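Local coordinates for protein MAN26A (Cellulomonas fimi, PDB 2X2Y) that probably hydrolyses internal beta-1,4-mannosidic bonds of mannans, through a family 26 glycoside hydrolase (clan GH-A) catalytic domain that is followed here by an Ig-like domain, at residues K302-I307 / D349-F354; T60-A65 / A355-G360. The protein carries 2 engineered substitutions. All coordinates share one frame; numbering follows the deposited sequence.

Contact 1 (K302-I307 / D349-F354); sequences KVLAAI and DPFTLF. With MG (magnesium ion), chain C.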
ATOM      1  N   LYS A 302     -16.350  17.674  10.748  1.00 17.96           N
ATOM      2  CA  LYS A 302     -17.090  16.625  11.447  1.00 18.38           C
ATOM      3  C   LYS A 302     -16.285  15.330  11.565  1.00 18.04           C
ATOM      4  O   LYS A 302     -16.268  14.706  12.630  1.00 18.09           O
ATOM      5  CB  LYS A 302     -18.438  16.351  10.774  1.00 18.45           C
ATOM      6  CG  LYS A 302     -19.491  17.344  11.161  1.00 20.47           C
ATOM      7  CD  LYS A 302     -20.619  17.378  10.162  1.00 23.68           C
ATOM      8  CE  LYS A 302     -21.816  16.613  10.643  1.00 25.27           C
ATOM      9  NZ  LYS A 302     -22.989  16.986   9.810  1.00 27.38           N
ATOM     10  N   VAL A 303     -15.624  14.943  10.471  1.00 17.54           N
ATOM     11  CA  VAL A 303     -14.763  13.764  10.441  1.00 16.97           C
ATOM     12  C   VAL A 303     -13.602  13.974  11.407  1.00 16.99           C
ATOM     13  O   VAL A 303     -13.291  13.096  12.220  1.00 16.39           O
ATOM     14  CB  VAL A 303     -14.238  13.459   8.999  1.00 16.94           C
ATOM     15  CG1 VAL A 303     -13.086  12.449   9.021  1.00 16.62           C
ATOM     16  CG2 VAL A 303     -15.368  12.974   8.093  1.00 16.23           C
ATOM     17  N   LEU A 304     -12.974  15.144  11.324  1.00 17.06           N
ATOM     18  CA  LEU A 304     -11.834  15.444  12.182  1.00 17.71           C
ATOM     19  C   LEU A 304     -12.224  15.470  13.665  1.00 17.74           C
ATOM     20  O   LEU A 304     -11.529  14.880  14.497  1.00 17.65           O
ATOM     21  CB  LEU A 304     -11.128  16.745  11.759  1.00 17.62           C
ATOM     22  CG  LEU A 304      -9.859  17.111  12.544  1.00 17.51           C
ATOM     23  CD1 LEU A 304      -8.726  16.091  12.346  1.00 16.27           C
ATOM     24  CD2 LEU A 304      -9.407  18.496  12.156  1.00 17.81           C
ATOM     25  N   ALA A 305     -13.338  16.136  13.983  1.00 17.98           N
ATOM     26  CA  ALA A 305     -13.868  16.160  15.360  1.00 18.22           C
ATOM     27  C   ALA A 305     -14.131  14.747  15.906  1.00 18.63           C
ATOM     28  O   ALA A 305     -13.820  14.466  17.072  1.00 19.02           O
ATOM     29  CB  ALA A 305     -15.123  17.019  15.459  1.00 17.63           C
ATOM     30  N   ALA A 306     -14.680  13.864  15.067  1.00 18.64           N
ATOM     31  CA  ALA A 306     -14.942  12.472  15.454  1.00 19.04           C
ATOM     32  C   ALA A 306     -13.656  11.692  15.740  1.00 19.31           C
ATOM     33  O   ALA A 306     -13.596  10.888  16.673  1.00 19.58           O
ATOM     34  CB  ALA A 306     -15.782  11.757  14.383  1.00 18.93           C
ATOM     35  N   ILE A 307     -12.632  11.943  14.933  1.00 19.54           N
ATOM     36  CA  ILE A 307     -11.304  11.370  15.144  1.00 19.70           C
ATOM     37  C   ILE A 307     -10.650  11.914  16.416  1.00 20.10           C
ATOM     38  O   ILE A 307     -10.166  11.134  17.243  1.00 20.32           O
ATOM     39  CB  ILE A 307     -10.388  11.571  13.897  1.00 19.53           C
ATOM     40  CG1 ILE A 307     -10.918  10.744  12.718  1.00 18.83           C
ATOM     41  CG2 ILE A 307      -8.936  11.209  14.213  1.00 19.34           C
ATOM     42  CD1 ILE A 307     -10.290  11.067  11.385  1.00 19.41           C
ATOM     43  N   ASP A 349      -7.006  23.605  11.765  1.00 19.01           N
ATOM     44  CA  ASP A 349      -7.019  22.869  13.031  1.00 19.28           C
ATOM     45  C   ASP A 349      -5.602  22.430  13.394  1.00 19.61           C
ATOM     46  O   ASP A 349      -4.902  21.863  12.558  1.00 19.61           O
ATOM     47  CB  ASP A 349      -7.948  21.660  12.930  1.00 19.27           C
ATOM     48  CG  ASP A 349      -8.297  21.061  14.288  1.00 19.44           C
ATOM     49  OD1 ASP A 349      -7.413  20.467  14.939  1.00 18.89           O
ATOM     50  OD2 ASP A 349      -9.476  21.155  14.688  1.00 20.36           O
ATOM     51  N   PRO A 350      -5.165  22.700  14.645  1.00 20.02           N
ATOM     52  CA  PRO A 350      -3.781  22.350  15.020  1.00 20.02           C
ATOM     53  C   PRO A 350      -3.457  20.847  14.967  1.00 19.82           C
ATOM     54  O   PRO A 350      -2.287  20.489  14.953  1.00 19.71           O
ATOM     55  CB  PRO A 350      -3.646  22.892  16.456  1.00 20.03           C
ATOM     56  CG  PRO A 350      -5.054  23.020  16.960  1.00 20.30           C
ATOM     57  CD  PRO A 350      -5.899  23.341  15.757  1.00 19.83           C
ATOM     58  N   PHE A 351      -4.478  19.989  14.922  1.00 19.53           N
ATOM     59  CA  PHE A 351      -4.258  18.537  14.861  1.00 19.33           C
ATOM     60  C   PHE A 351      -3.873  18.027  13.466  1.00 18.95           C
ATOM     61  O   PHE A 351      -3.201  17.001  13.345  1.00 18.95           O
ATOM     62  CB  PHE A 351      -5.487  17.775  15.377  1.00 19.39           C
ATOM     63  CG  PHE A 351      -5.240  16.302  15.615  1.00 20.14           C
ATOM     64  CD1 PHE A 351      -4.489  15.872  16.710  1.00 20.69           C
ATOM     65  CD2 PHE A 351      -5.765  15.345  14.748  1.00 19.97           C
ATOM     66  CE1 PHE A 351      -4.255  14.509  16.928  1.00 21.63           C
ATOM     67  CE2 PHE A 351      -5.545  13.980  14.959  1.00 19.85           C
ATOM     68  CZ  PHE A 351      -4.791  13.560  16.044  1.00 20.35           C
ATOM     69  N   THR A 352      -4.318  18.717  12.420  1.00 18.26           N
ATOM     70  CA  THR A 352      -3.948  18.345  11.052  1.00 17.68           C
ATOM     71  C   THR A 352      -2.600  18.957  10.698  1.00 17.53           C
ATOM     72  O   THR A 352      -2.402  20.162  10.858  1.00 17.45           O
ATOM     73  CB  THR A 352      -5.002  18.773  10.017  1.00 17.47           C
ATOM     74  OG1 THR A 352      -5.251  20.179  10.130  1.00 17.30           O
ATOM     75  CG2 THR A 352      -6.288  18.014  10.225  1.00 16.51           C
ATOM     76  N   LEU A 353      -1.673  18.125  10.236  1.00 17.10           N
ATOM     77  CA  LEU A 353      -0.327  18.592   9.914  1.00 16.97           C
ATOM     78  C   LEU A 353      -0.089  18.699   8.404  1.00 16.90           C
ATOM     79  O   LEU A 353      -0.444  17.801   7.641  1.00 17.14           O
ATOM     80  CB  LEU A 353       0.729  17.702  10.573  1.00 17.04           C
ATOM     81  CG  LEU A 353       0.688  17.472  12.096  1.00 17.20           C
ATOM     82  CD1 LEU A 353       1.915  16.695  12.524  1.00 17.21           C
ATOM     83  CD2 LEU A 353       0.592  18.765  12.896  1.00 17.34           C
ATOM     84  N   PHE A 354       0.499  19.818   7.992  1.00 16.60           N
ATOM     85  CA  PHE A 354       0.808  20.096   6.594  1.00 16.36           C
ATOM     86  C   PHE A 354       2.334  20.128   6.395  1.00 16.48           C
ATOM     87  O   PHE A 354       3.072  19.970   7.359  1.00 16.34           O
ATOM     88  CB  PHE A 354       0.098  21.377   6.138  1.00 15.79           C
ATOM     89  CG  PHE A 354      -1.378  21.190   5.895  1.00 15.19           C
ATOM     90  CD1 PHE A 354      -2.258  20.934   6.956  1.00 15.36           C
ATOM     91  CD2 PHE A 354      -1.897  21.258   4.608  1.00 14.83           C
ATOM     92  CE1 PHE A 354      -3.627  20.739   6.732  1.00 14.68           C
ATOM     93  CE2 PHE A 354      -3.265  21.076   4.372  1.00 14.89           C
ATOM     94  CZ  PHE A 354      -4.128  20.808   5.436  1.00 15.05           C
TER
HETATM   95 MG    MG C1466      -3.655  22.104  10.559  1.00 17.74          MG
HETATM   96  O   HOH W   1      -1.970  23.382  10.264  1.00 24.73           O
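Leu304, on helix 299-308, packs against the back of the turn that holds a magnesium ion, a type I turn running from Asp349 to Thr352 just after helix 340-348. With its CG anti to the backbone N (chi1 -176°), Leu304 sends both methyls across. Leu304 CD2 lies 3.5 Å from CG of Asp349, the two side chains coming from opposite directions, and 3.7 Å from CG2 of Thr352. Leu304 CD1 sits at the edge of the Phe351 ring, near its plane, 3.9 Å from Phe351 CD2, while Ile307 CG2 touches the same ring more loosely. The carboxylate of Asp349 turns from the metal: OD1 uses its anti lone pair to accept from N of Phe351 at 3.0 Å, closing an Asx turn, and OD2 forms a salt bridge with Lys308. Magnesium is instead bound by O of Asp349 (2.4 Å), O of Thr352 (2.3 Å), OG1 of Thr352 (2.5 Å) and a water, with Ala347 completing the protein ligands. Thr352 is therefore two-sided, its hydroxyl on the cation and hydrogen-bonded to O of Tyr346, its CG2 on Leu304. With neutral oxygens as protein ligands, the ion probably polarises these carbonyls and stiffens the turn.

Contact 2 (T60-A65 / A355-G360); sequences TGDFPA and ASEVTG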
ATOM      1  N   THR A  60      -5.020  26.757   1.259  1.00 14.21           N
ATOM      2  CA  THR A  60      -4.663  26.695   2.692  1.00 14.30           C
ATOM      3  C   THR A  60      -3.391  27.456   3.048  1.00 14.39           C
ATOM      4  O   THR A  60      -3.174  27.767   4.216  1.00 14.73           O
ATOM      5  CB  THR A  60      -4.494  25.238   3.234  1.00 14.24           C
ATOM      6  OG1 THR A  60      -3.216  24.716   2.840  1.00 14.05           O
ATOM      7  CG2 THR A  60      -5.602  24.323   2.740  1.00 14.34           C
ATOM      8  N   GLY A  61      -2.550  27.741   2.061  1.00 14.42           N
ATOM      9  CA  GLY A  61      -1.259  28.383   2.321  1.00 14.88           C
ATOM     10  C   GLY A  61      -0.107  27.435   2.637  1.00 15.08           C
ATOM     11  O   GLY A  61       1.000  27.883   2.958  1.00 15.37           O
ATOM     12  N   ASP A  62      -0.362  26.130   2.557  1.00 14.97           N
ATOM     13  CA  ASP A  62       0.655  25.109   2.807  1.00 14.98           C
ATOM     14  C   ASP A  62       0.385  23.888   1.927  1.00 14.81           C
ATOM     15  O   ASP A  62      -0.770  23.549   1.657  1.00 15.37           O
ATOM     16  CB  ASP A  62       0.646  24.701   4.290  1.00 15.14           C
ATOM     17  CG  ASP A  62       1.977  24.082   4.767  1.00 16.05           C
ATOM     18  OD1 ASP A  62       2.881  23.787   3.956  1.00 16.50           O
ATOM     19  OD2 ASP A  62       2.121  23.904   5.990  1.00 17.40           O
ATOM     20  N   PHE A  63       1.451  23.233   1.486  1.00 14.31           N
ATOM     21  CA  PHE A  63       1.351  21.944   0.815  1.00 14.03           C
ATOM     22  C   PHE A  63       0.919  20.858   1.811  1.00 14.03           C
ATOM     23  O   PHE A  63       1.156  21.001   3.015  1.00 14.05           O
ATOM     24  CB  PHE A  63       2.701  21.578   0.199  1.00 13.69           C
ATOM     25  CG  PHE A  63       3.073  22.411  -0.991  1.00 13.75           C
ATOM     26  CD1 PHE A  63       3.832  23.571  -0.835  1.00 12.83           C
ATOM     27  CD2 PHE A  63       2.683  22.030  -2.271  1.00 12.99           C
ATOM     28  CE1 PHE A  63       4.196  24.339  -1.936  1.00 12.32           C
ATOM     29  CE2 PHE A  63       3.038  22.793  -3.373  1.00 14.17           C
ATOM     30  CZ  PHE A  63       3.802  23.955  -3.204  1.00 13.03           C
ATOM     31  N   PRO A  64       0.300  19.762   1.318  1.00 13.63           N
ATOM     32  CA  PRO A  64      -0.045  18.671   2.238  1.00 13.60           C
ATOM     33  C   PRO A  64       1.214  18.046   2.831  1.00 13.26           C
ATOM     34  O   PRO A  64       2.281  18.140   2.237  1.00 13.58           O
ATOM     35  CB  PRO A  64      -0.747  17.647   1.331  1.00 13.46           C
ATOM     36  CG  PRO A  64      -0.290  17.961  -0.037  1.00 13.24           C
ATOM     37  CD  PRO A  64      -0.070  19.444  -0.074  1.00 13.57           C
ATOM     38  N   ALA A  65       1.099  17.412   3.987  1.00 12.99           N
ATOM     39  CA  ALA A  65       2.245  16.709   4.559  1.00 12.81           C
ATOM     40  C   ALA A  65       2.549  15.415   3.801  1.00 12.63           C
ATOM     41  O   ALA A  65       3.698  14.960   3.767  1.00 12.90           O
ATOM     42  CB  ALA A  65       2.020  16.435   6.017  1.00 12.70           C
ATOM     43  N   ALA A 355       2.797  20.294   5.158  1.00 17.14           N
ATOM     44  CA  ALA A 355       4.226  20.134   4.817  1.00 18.26           C
ATOM     45  C   ALA A 355       5.200  20.858   5.753  1.00 19.11           C
ATOM     46  O   ALA A 355       6.172  20.259   6.224  1.00 19.26           O
ATOM     47  CB  ALA A 355       4.493  20.536   3.367  1.00 17.80           C
ATOM     48  N   SER A 356       4.914  22.133   6.030  1.00 19.89           N
ATOM     49  CA  SER A 356       5.799  22.986   6.813  1.00 20.76           C
ATOM     50  C   SER A 356       5.881  22.563   8.282  1.00 21.09           C
ATOM     51  O   SER A 356       6.793  22.972   8.994  1.00 21.26           O
ATOM     52  CB  SER A 356       5.387  24.462   6.684  1.00 20.83           C
ATOM     53  OG  SER A 356       4.256  24.750   7.488  1.00 21.52           O
ATOM     54  N   GLU A 357       4.937  21.732   8.714  1.00 21.53           N
ATOM     55  CA  GLU A 357       4.899  21.215  10.080  1.00 21.92           C
ATOM     56  C   GLU A 357       5.542  19.838  10.255  1.00 21.72           C
ATOM     57  O   GLU A 357       5.581  19.309  11.372  1.00 21.33           O
ATOM     58  CB  GLU A 357       3.464  21.171  10.582  1.00 22.15           C
ATOM     59  CG  GLU A 357       2.872  22.535  10.834  1.00 24.55           C
ATOM     60  CD  GLU A 357       1.375  22.506  10.818  1.00 27.91           C
ATOM     61  OE1 GLU A 357       0.761  22.633  11.900  1.00 30.39           O
ATOM     62  OE2 GLU A 357       0.808  22.335   9.718  1.00 28.54           O
ATOM     63  N   VAL A 358       6.031  19.266   9.155  1.00 21.64           N
ATOM     64  CA  VAL A 358       6.758  18.000   9.187  1.00 21.88           C
ATOM     65  C   VAL A 358       8.222  18.274   9.520  1.00 22.10           C
ATOM     66  O   VAL A 358       8.939  18.910   8.739  1.00 21.80           O
ATOM     67  CB  VAL A 358       6.673  17.225   7.836  1.00 21.96           C
ATOM     68  CG1 VAL A 358       7.480  15.925   7.905  1.00 21.54           C
ATOM     69  CG2 VAL A 358       5.230  16.938   7.460  1.00 21.74           C
ATOM     70  N   THR A 359       8.658  17.794  10.681  1.00 22.33           N
ATOM     71  CA  THR A 359      10.038  17.993  11.109  1.00 22.93           C
ATOM     72  C   THR A 359      10.603  16.758  11.803  1.00 22.90           C
ATOM     73  O   THR A 359       9.909  16.083  12.580  1.00 22.98           O
ATOM     74  CB  THR A 359      10.201  19.265  12.005  1.00 23.18           C
ATOM     75  OG1 THR A 359      11.564  19.384  12.430  1.00 24.60           O
ATOM     76  CG2 THR A 359       9.294  19.214  13.239  1.00 23.26           C
ATOM     77  N   GLY A 360      11.867  16.470  11.512  1.00 22.83           N
ATOM     78  CA  GLY A 360      12.559  15.324  12.086  1.00 22.63           C
ATOM     79  C   GLY A 360      12.050  13.993  11.573  1.00 22.61           C
ATOM     80  O   GLY A 360      12.098  13.003  12.294  1.00 22.53           O
TER
HETATM   81  O   HOH W   2       0.289  25.114   7.671  1.00 33.69           O
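Asp62 receives Ser356 through both the hydroxyl and the backbone. OG of Ser356 donates to OD2 of Asp62 at 2.7 Å, arriving from above the carboxylate, 39° out of its plane, while N of Ser356 is shared between OD1 and OD2 in two weak bonds. The serine OG stands between its own backbone N and carbonyl carbon (chi1 77°), which lets hydroxyl and amide face the same carboxylate. One residue on from Asp62 and one back from Ser356, N of Ala355 gives a nearly straight bond to O of Phe63 (2.8 Å, 174° at the hydrogen). A water donates to OD2 of Asp62 at 2.8 Å and weakly to OE2 of Glu357, bridging two like charges whose repulsion it may soften; the same OE2 also accepts from N of Phe354. Beneath this polar layer, CB of Ala355 rests 3.8 Å from CB of Phe63, and CB of Ala65 meets CG2 of Val358 at 3.6 Å, with Leu33 of strand 32-37 touching both residues of the latter pair. Thus the loop between helix 55-60 and strand 66-70, a helix-to-strand connection of the catalytic TIM barrel, is tied to the short 3-10 turn 355-357 following strand 352-353.

How the contacts relate
Contacts 1 and 2 lie on the same side of the chain's centre, their own centres 14 Å apart, in the catalytic domain. Along the chain the segments come as 60-65, 302-307, 349-354 and 355-360, the last two contiguous, so contact 1 is nested within the loop closed by contact 2. Between them the shared run 349-360 reaches from helix 299-308 to the loop ahead of strand 66-70, while its strand 352-353 pairs in parallel with strand 32-37. At the junction, CB of Phe354 comes within 3.2 Å of OD2 of Asp62, and O of Leu353 lies 3.3 Å from CB of Ala65. The magnesium-bound run thereby joins late elements of the barrel domain to early ones.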